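Side-chain contacts in superoxide dismutase (Chaetomium thermophilum, PDB 4BR6), which probably destroys superoxide radicals, converting them to hydrogen peroxide and oxygen at a manganese ion: residues A116-I121 with I159-H164; P16-R21 with W182-W187; L129-D132 with N137-I140. All blocks are in the same frame, centred on the assembly; numbering follows the deposited sequence.

Contact 1 holds Asp160 and His164 of the manganese site and touches both other contacts, which do not touch each other. Contact 2 lies about 15 Å from it, centre to centre, and joins the N-terminal part of the chain to the C-terminal domain; the two meet where Ile159 CD1 lies 4.0 Å from Trp182 CZ2. In contact 2 the side chain of Ile18 comes to about 10 Å from the manganese. Contact 3 belongs to the sheet whose strand 153-160 leads into the metal site. Its centre is about 17 Å from that of contact 1, which it touches through Ile140 CG2 and Ala117 CB, 3.7 Å apart, and about 23 Å from that of contact 2.

Contact 1. Residues A116-I121 with I159-H164; sequences AALTGI and IDAWEH. With MN3 (manganese (III) ion), chain I.
The carboxylate of Asp160, set between the two residues that pack against Leu118, binds the manganese ion through OD2 at 2.2 Å. Its other oxygen, OD1, accepts the backbone N-H of Trp162 at 3.1 Å, closing an Asx turn. The N-H comes from well above the carboxylate plane, in a fairly straight bond (161° at the hydrogen). With OD2 on the metal and OD1 on this N-H, the carboxylate is held at both oxygens, which restrains its rotation. The side chain of Asp160 leaves the strand on the side away from the helix, whereas Ile159 and Ala161 point toward it; CG anti to the backbone N (chi1 -174°) then extends the carboxylate to the metal. His164 adds NE2 at 2.3 Å from the manganese, and a water lies 2.5 Å from the ion, over one face of the Trp162 ring near its rim; His26 and His74 complete the protein ligands. Residues 160-164 are the Asp-X-Trp-Glu-His signature of iron/manganese superoxide dismutases, where strand 153-160 ends. Across the dimer contact, His164 ND1 is hydrogen-bonded to Glu163 OE2 of the second subunit, and the reciprocal bond, between Glu163 OE2 and His164 ND1 of that subunit, is also formed.

Behind this site the end of helix 107-119 rests on the end of the strand and the residue just beyond it through apolar groups. Leu118 reaches over with both methyls and crosses Ile159 at about a right angle: CD2 lies 3.8 Å from Ile159 CG2 and 3.6 Å from the carbonyl Ile159 O, whereas CD1 lies against the CG2 and CD1 methyls of Ile159. CD2 also meets Ala161 CB. Just past the helix, Ile121 brings its CD1 to the same Ala161 CB, at 3.8 Å.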
loop_
_atom_site.group_PDB
_atom_site.type_symbol
_atom_site.label_atom_id
_atom_site.label_comp_id
_atom_site.label_asym_id
_atom_site.label_seq_id
_atom_site.Cartn_x
_atom_site.Cartn_y
_atom_site.Cartn_z
ATOM N N ALA B 116 -4.557 -3.075 21.727
ATOM C CA ALA B 116 -3.326 -3.515 21.084
ATOM C C ALA B 116 -3.339 -3.195 19.590
ATOM O O ALA B 116 -2.352 -2.706 19.042
ATOM C CB ALA B 116 -3.121 -5.002 21.299
ATOM N N ALA B 117 -4.456 -3.482 18.930
ATOM C CA ALA B 117 -4.592 -3.229 17.501
ATOM C C ALA B 117 -4.388 -1.758 17.193
ATOM O O ALA B 117 -3.780 -1.416 16.191
ATOM C CB ALA B 117 -5.951 -3.660 17.020
ATOM N N LEU B 118 -4.904 -0.891 18.056
ATOM C CA LEU B 118 -4.751 0.544 17.871
ATOM C C LEU B 118 -3.284 0.910 18.023
ATOM O O LEU B 118 -2.745 1.704 17.241
ATOM C CB LEU B 118 -5.594 1.296 18.893
ATOM C CG LEU B 118 -7.111 1.245 18.695
ATOM C CD1 LEU B 118 -7.808 1.476 20.036
ATOM C CD2 LEU B 118 -7.587 2.278 17.636
ATOM N N THR B 119 -2.648 0.312 19.032
ATOM C CA THR B 119 -1.239 0.559 19.358
ATOM C C THR B 119 -0.297 0.096 18.253
ATOM O O THR B 119 0.789 0.636 18.103
ATOM C CB THR B 119 -0.840 -0.146 20.694
ATOM O OG1 THR B 119 -1.324 0.619 21.805
ATOM C CG2 THR B 119 0.670 -0.292 20.831
ATOM N N GLY B 120 -0.712 -0.915 17.495
ATOM C CA GLY B 120 0.116 -1.492 16.454
ATOM C C GLY B 120 -0.064 -0.838 15.094
ATOM O O GLY B 120 0.598 -1.217 14.129
ATOM N N ILE B 121 -0.953 0.146 15.001
ATOM C CA ILE B 121 -1.143 0.863 13.742
ATOM C C ILE B 121 0.095 1.718 13.508
ATOM O O ILE B 121 0.513 2.468 14.390
ATOM C CB ILE B 121 -2.425 1.750 13.737
ATOM C CG1 ILE B 121 -3.681 0.866 13.823
ATOM C CG2 ILE B 121 -2.485 2.634 12.485
ATOM C CD1 ILE B 121 -4.955 1.623 14.090
ATOM N N ILE B 159 -12.621 3.488 16.540
ATOM C CA ILE B 159 -11.753 4.402 17.265
ATOM C C ILE B 159 -10.673 4.935 16.321
ATOM O O ILE B 159 -9.914 4.171 15.719
ATOM C CB ILE B 159 -11.077 3.707 18.460
ATOM C CG1 ILE B 159 -12.157 3.199 19.425
ATOM C CG2 ILE B 159 -10.122 4.666 19.159
ATOM C CD1 ILE B 159 -11.658 2.362 20.612
ATOM N N ASP B 160 -10.628 6.254 16.195
ATOM C CA ASP B 160 -9.706 6.957 15.314
ATOM C C ASP B 160 -8.314 6.987 15.930
ATOM O O ASP B 160 -8.168 7.369 17.090
ATOM C CB ASP B 160 -10.218 8.375 15.186
ATOM C CG ASP B 160 -9.462 9.193 14.191
ATOM O OD1 ASP B 160 -8.540 8.705 13.503
ATOM O OD2 ASP B 160 -9.832 10.357 14.103
ATOM N N ALA B 161 -7.297 6.603 15.157
ATOM C CA ALA B 161 -5.932 6.509 15.685
ATOM C C ALA B 161 -4.973 7.478 15.023
ATOM O O ALA B 161 -3.782 7.420 15.282
ATOM C CB ALA B 161 -5.390 5.069 15.574
ATOM N N TRP B 162 -5.486 8.361 14.165
ATOM C CA TRP B 162 -4.688 9.465 13.650
ATOM C C TRP B 162 -4.248 10.301 14.844
ATOM O O TRP B 162 -4.960 10.385 15.832
ATOM C CB TRP B 162 -5.496 10.364 12.709
ATOM C CG TRP B 162 -5.801 9.792 11.351
ATOM C CD1 TRP B 162 -6.448 8.625 11.072
ATOM C CD2 TRP B 162 -5.495 10.391 10.086
ATOM N NE1 TRP B 162 -6.542 8.451 9.716
ATOM C CE2 TRP B 162 -5.971 9.525 9.091
ATOM C CE3 TRP B 162 -4.852 11.572 9.710
ATOM C CZ2 TRP B 162 -5.821 9.799 7.728
ATOM C CZ3 TRP B 162 -4.707 11.839 8.352
ATOM C CH2 TRP B 162 -5.193 10.964 7.386
ATOM N N GLU B 163 -3.080 10.928 14.750
ATOM C CA GLU B 163 -2.550 11.689 15.865
ATOM C C GLU B 163 -3.414 12.904 16.204
ATOM O O GLU B 163 -3.445 13.351 17.346
ATOM C CB GLU B 163 -1.106 12.087 15.569
ATOM C CG GLU B 163 -0.174 10.862 15.587
ATOM C CD GLU B 163 1.247 11.143 15.109
ATOM O OE1 GLU B 163 1.445 11.976 14.193
ATOM O OE2 GLU B 163 2.179 10.526 15.652
ATOM N N HIS B 164 -4.153 13.430 15.232
ATOM C CA HIS B 164 -4.995 14.593 15.523
ATOM C C HIS B 164 -6.162 14.210 16.430
ATOM O O HIS B 164 -6.847 15.075 16.959
ATOM C CB HIS B 164 -5.515 15.267 14.249
ATOM C CG HIS B 164 -6.408 14.402 13.424
ATOM N ND1 HIS B 164 -6.138 14.104 12.106
ATOM C CD2 HIS B 164 -7.571 13.781 13.722
ATOM C CE1 HIS B 164 -7.098 13.335 11.627
ATOM N NE2 HIS B 164 -7.978 13.126 12.588
HETATM MN MN MN3 I . -9.878 11.777 12.436
HETATM O O HOH W 1 -8.523 11.075 10.430
#

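Contact 2. Residues P16-R21 with W182-W187; sequences PYISAR and WNVINW
Tyr17 lays its ring against Asn183, CB of which stands 3.4 Å from the ring centroid and only 9° off the normal, a CH-pi contact over the face. This packing joins the loop that leads into helix 20-50 of the alpha-hairpin domain to the C-terminal domain of the iron/manganese superoxide dismutase fold, at the loop between helices 174-180 and 187-195. The amide of Asn183 stacks nearly flat on the same ring, its plane tilted by 13°, and ND2 comes within 3.4 Å of Tyr17 CE1. Val184 approaches obliquely with CG1, 3.5 Å from Tyr17 CD2. Its other methyl, CG2, faces Ile18 CD1 at the looser distance of 4.4 Å.

A second layer holds these groups in place. Pro16, preceded by a cis peptide bond, covers the opposite face of the tyrosine ring with CD, 3.9 Å above the plane and toward the rim. The amide of Asn183 is held by a hydrogen bond from ND2 to Ala180 O, and the backbone of Val184 is bonded to Ala82. On the other segment, Tyr17 O is bonded to the hydroxyl of Tyr170, in the C-terminal domain. The side chain of Ile18 is about 6 Å from that of His26, a manganese ligand. Ser19 is the N-cap of helix 20-50, its OG hydrogen-bonded to Ile22 N.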
loop_
_atom_site.group_PDB
_atom_site.type_symbol
_atom_site.label_atom_id
_atom_site.label_comp_id
_atom_site.label_asym_id
_atom_site.label_seq_id
_atom_site.Cartn_x
_atom_site.Cartn_y
_atom_site.Cartn_z
ATOM N N PRO B 16 -13.403 14.770 30.828
ATOM C CA PRO B 16 -11.962 14.921 30.611
ATOM C C PRO B 16 -11.332 13.917 29.639
ATOM O O PRO B 16 -10.115 13.917 29.499
ATOM C CB PRO B 16 -11.391 14.692 32.011
ATOM C CG PRO B 16 -12.336 13.714 32.635
ATOM C CD PRO B 16 -13.697 14.020 32.065
ATOM N N TYR B 17 -12.121 13.083 28.976
ATOM C CA TYR B 17 -11.529 12.007 28.170
ATOM C C TYR B 17 -10.958 12.497 26.844
ATOM O O TYR B 17 -9.834 12.143 26.474
ATOM C CB TYR B 17 -12.538 10.880 27.984
ATOM C CG TYR B 17 -13.039 10.440 29.331
ATOM C CD1 TYR B 17 -12.205 9.793 30.221
ATOM C CD2 TYR B 17 -14.328 10.734 29.740
ATOM C CE1 TYR B 17 -12.656 9.412 31.466
ATOM C CE2 TYR B 17 -14.784 10.359 30.980
ATOM C CZ TYR B 17 -13.951 9.703 31.842
ATOM O OH TYR B 17 -14.429 9.335 33.086
ATOM N N ILE B 18 -11.732 13.308 26.138
ATOM C CA ILE B 18 -11.246 13.999 24.963
ATOM C C ILE B 18 -11.548 15.491 25.151
ATOM O O ILE B 18 -12.677 15.857 25.452
ATOM C CB ILE B 18 -11.935 13.486 23.685
ATOM C CG1 ILE B 18 -11.796 11.961 23.557
ATOM C CG2 ILE B 18 -11.349 14.181 22.459
ATOM C CD1 ILE B 18 -12.648 11.350 22.443
ATOM N N SER B 19 -10.537 16.339 24.962
ATOM C CA SER B 19 -10.665 17.770 25.196
ATOM C C SER B 19 -11.602 18.446 24.185
ATOM O O SER B 19 -11.802 17.960 23.071
ATOM C CB SER B 19 -9.288 18.433 25.151
ATOM O OG SER B 19 -8.797 18.459 23.831
ATOM N N ALA B 20 -12.175 19.572 24.592
ATOM C CA ALA B 20 -13.097 20.323 23.757
ATOM C C ALA B 20 -12.389 20.879 22.533
ATOM O O ALA B 20 -12.988 21.003 21.459
ATOM C CB ALA B 20 -13.706 21.454 24.555
ATOM N N ARG B 21 -11.118 21.233 22.683
ATOM C CA ARG B 21 -10.381 21.762 21.544
ATOM C C ARG B 21 -10.201 20.678 20.477
ATOM O O ARG B 21 -10.382 20.941 19.289
ATOM C CB ARG B 21 -9.032 22.368 21.958
ATOM C CG ARG B 21 -8.254 22.998 20.797
ATOM C CD ARG B 21 -9.090 24.013 20.012
ATOM N NE ARG B 21 -8.285 24.895 19.154
ATOM C CZ ARG B 21 -8.796 25.800 18.318
ATOM N NH1 ARG B 21 -10.105 25.945 18.195
ATOM N NH2 ARG B 21 -7.996 26.561 17.587
ATOM N N TRP B 182 -12.692 4.631 26.090
ATOM C CA TRP B 182 -13.743 3.670 26.404
ATOM C C TRP B 182 -14.799 4.272 27.314
ATOM O O TRP B 182 -15.929 3.804 27.342
ATOM C CB TRP B 182 -13.151 2.405 27.028
ATOM C CG TRP B 182 -12.244 1.707 26.058
ATOM C CD1 TRP B 182 -10.915 1.908 25.914
ATOM C CD2 TRP B 182 -12.616 0.739 25.069
ATOM N NE1 TRP B 182 -10.422 1.121 24.906
ATOM C CE2 TRP B 182 -11.448 0.395 24.367
ATOM C CE3 TRP B 182 -13.821 0.137 24.706
ATOM C CZ2 TRP B 182 -11.442 -0.539 23.337
ATOM C CZ3 TRP B 182 -13.814 -0.788 23.677
ATOM C CH2 TRP B 182 -12.632 -1.118 23.005
ATOM N N ASN B 183 -14.424 5.320 28.048
ATOM C CA ASN B 183 -15.350 6.005 28.939
ATOM C C ASN B 183 -16.436 6.794 28.235
ATOM O O ASN B 183 -17.418 7.189 28.869
ATOM C CB ASN B 183 -14.601 6.950 29.871
ATOM C CG ASN B 183 -13.823 6.213 30.919
ATOM O OD1 ASN B 183 -14.395 5.710 31.887
ATOM N ND2 ASN B 183 -12.516 6.129 30.731
ATOM N N VAL B 184 -16.254 7.022 26.937
ATOM C CA VAL B 184 -17.205 7.805 26.156
ATOM C C VAL B 184 -17.700 7.088 24.890
ATOM O O VAL B 184 -18.203 7.738 23.985
ATOM C CB VAL B 184 -16.621 9.206 25.778
ATOM C CG1 VAL B 184 -16.512 10.101 27.022
ATOM C CG2 VAL B 184 -15.268 9.074 25.100
ATOM N N ILE B 185 -17.587 5.760 24.838
ATOM C CA ILE B 185 -18.130 4.978 23.714
ATOM C C ILE B 185 -19.627 4.727 23.870
ATOM O O ILE B 185 -20.050 4.178 24.872
ATOM C CB ILE B 185 -17.444 3.588 23.581
ATOM C CG1 ILE B 185 -15.949 3.756 23.317
ATOM C CG2 ILE B 185 -18.090 2.756 22.464
ATOM C CD1 ILE B 185 -15.626 4.537 22.062
ATOM N N ASN B 186 -20.422 5.099 22.865
ATOM C CA ASN B 186 -21.868 4.890 22.927
ATOM C C ASN B 186 -22.269 3.461 22.535
ATOM O O ASN B 186 -22.467 3.166 21.362
ATOM C CB ASN B 186 -22.616 5.894 22.047
ATOM C CG ASN B 186 -24.103 5.903 22.321
ATOM O OD1 ASN B 186 -24.649 4.915 22.799
ATOM N ND2 ASN B 186 -24.763 7.029 22.055
ATOM N N TRP B 187 -22.424 2.582 23.525
ATOM C CA TRP B 187 -22.708 1.176 23.242
ATOM C C TRP B 187 -24.151 0.953 22.856
ATOM O O TRP B 187 -24.520 -0.132 22.436
ATOM C CB TRP B 187 -22.331 0.273 24.414
ATOM C CG TRP B 187 -20.859 0.178 24.559
ATOM C CD1 TRP B 187 -20.098 0.734 25.529
ATOM C CD2 TRP B 187 -19.958 -0.482 23.667
ATOM N NE1 TRP B 187 -18.774 0.455 25.312
ATOM C CE2 TRP B 187 -18.662 -0.288 24.172
ATOM C CE3 TRP B 187 -20.121 -1.213 22.489
ATOM C CZ2 TRP B 187 -17.543 -0.808 23.550
ATOM C CZ3 TRP B 187 -19.010 -1.725 21.881
ATOM C CH2 TRP B 187 -17.738 -1.523 22.410
#

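Contact 3. Residues L129-D132 with N137-I140; sequences LAKD and NLAI
Ala130 and Ala139 form a hydrogen-bonded antiparallel pair at the middle of two strands whose directions differ by 141°. Ala130 N gives to Ala139 O at 2.9 Å, and Ala139 N returns the bond to Ala130 O; further along, Asp132 N donates to Asn137 O in an almost straight bond (175°). The two alanine carbonyls also take CA-H...O contacts, Ala139 O from Leu129 CA (3.5 Å) and Ala130 O from Leu138 CA.

The side chains of Leu129, Lys131, Leu138 and Ile140 stand on one face of the sheet, and those of the two alanines on the other. Leu129 is paired with Ile140, yet its side chain reaches diagonally to Leu138: with CG anti to the backbone N (chi1 170°), CD1 swings over to 3.9 Å from Leu138 CB. Leu138 in turn extends CD2 to the base of Lys131, 3.8 Å from CB, and thus sits between two residues of the neighbouring strand. This is the beta hairpin of strands 125-132 and 138-144; the first is the central strand of a three-stranded antiparallel sheet, with 153-160 along its other side. Helix 94-104 meets the leucine face, placing Ile100 and Phe104 against Leu138.

The polar ends look elsewhere. The extended chain of Lys131 takes NZ to the carbonyls of Phe194 and Ala197, with a cation-pi contact to the Phe194 ring. Asp132 OD1 accepts the backbone N-H groups of Asp134 and Ser135, holding the connecting turn, while Asn137 ND2 is bonded to Asp103 OD1 of the third subunit.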
loop_
_atom_site.group_PDB
_atom_site.type_symbol
_atom_site.label_atom_id
_atom_site.label_comp_id
_atom_site.label_asym_id
_atom_site.label_seq_id
_atom_site.Cartn_x
_atom_site.Cartn_y
_atom_site.Cartn_z
ATOM N N LEU B 129 -14.398 -2.493 15.608
ATOM C CA LEU B 129 -15.144 -3.716 15.831
ATOM C C LEU B 129 -16.072 -3.854 14.625
ATOM O O LEU B 129 -16.854 -2.946 14.335
ATOM C CB LEU B 129 -15.980 -3.610 17.107
ATOM C CG LEU B 129 -17.005 -4.721 17.362
ATOM C CD1 LEU B 129 -16.329 -6.082 17.452
ATOM C CD2 LEU B 129 -17.788 -4.415 18.626
ATOM N N ALA B 130 -15.993 -4.963 13.902
ATOM C CA ALA B 130 -16.825 -5.138 12.716
ATOM C C ALA B 130 -17.529 -6.484 12.743
ATOM O O ALA B 130 -17.092 -7.401 13.430
ATOM C CB ALA B 130 -16.009 -4.991 11.455
ATOM N N LYS B 131 -18.599 -6.595 11.963
ATOM C CA LYS B 131 -19.426 -7.797 11.936
ATOM C C LYS B 131 -19.538 -8.392 10.534
ATOM O O LYS B 131 -19.955 -7.710 9.590
ATOM C CB LYS B 131 -20.826 -7.469 12.441
ATOM C CG LYS B 131 -21.733 -8.676 12.570
ATOM C CD LYS B 131 -23.099 -8.274 13.113
ATOM C CE LYS B 131 -23.972 -9.478 13.393
ATOM N NZ LYS B 131 -25.363 -9.091 13.768
ATOM N N ASP B 132 -19.184 -9.668 10.406
ATOM C CA ASP B 132 -19.286 -10.368 9.122
ATOM C C ASP B 132 -20.739 -10.414 8.678
ATOM O O ASP B 132 -21.615 -10.809 9.443
ATOM C CB ASP B 132 -18.728 -11.790 9.225
ATOM C CG ASP B 132 -18.741 -12.517 7.895
ATOM O OD1 ASP B 132 -19.823 -12.958 7.468
ATOM O OD2 ASP B 132 -17.674 -12.635 7.269
ATOM N N ASN B 137 -20.199 -13.224 12.881
ATOM C CA ASN B 137 -19.023 -13.260 13.732
ATOM C C ASN B 137 -18.363 -11.882 13.817
ATOM O O ASN B 137 -18.310 -11.161 12.831
ATOM C CB ASN B 137 -18.018 -14.286 13.221
ATOM C CG ASN B 137 -18.530 -15.707 13.310
ATOM O OD1 ASN B 137 -19.493 -15.995 14.014
ATOM N ND2 ASN B 137 -17.869 -16.611 12.597
ATOM N N LEU B 138 -17.893 -11.516 15.007
ATOM C CA LEU B 138 -17.237 -10.228 15.242
ATOM C C LEU B 138 -15.710 -10.320 15.158
ATOM O O LEU B 138 -15.126 -11.343 15.495
ATOM C CB LEU B 138 -17.605 -9.697 16.634
ATOM C CG LEU B 138 -19.082 -9.471 16.937
ATOM C CD1 LEU B 138 -19.201 -8.908 18.328
ATOM C CD2 LEU B 138 -19.716 -8.550 15.893
ATOM N N ALA B 139 -15.065 -9.237 14.734
ATOM C CA ALA B 139 -13.611 -9.184 14.695
ATOM C C ALA B 139 -13.114 -7.759 14.873
ATOM O O ALA B 139 -13.881 -6.799 14.763
ATOM C CB ALA B 139 -13.079 -9.775 13.385
ATOM N N ILE B 140 -11.825 -7.633 15.164
ATOM C CA ILE B 140 -11.163 -6.337 15.192
ATOM C C ILE B 140 -10.324 -6.218 13.914
ATOM O O ILE B 140 -9.493 -7.075 13.634
ATOM C CB ILE B 140 -10.272 -6.209 16.458
ATOM C CG1 ILE B 140 -11.140 -6.247 17.715
ATOM C CG2 ILE B 140 -9.427 -4.925 16.427
ATOM C CD1 ILE B 140 -10.397 -6.705 18.959
#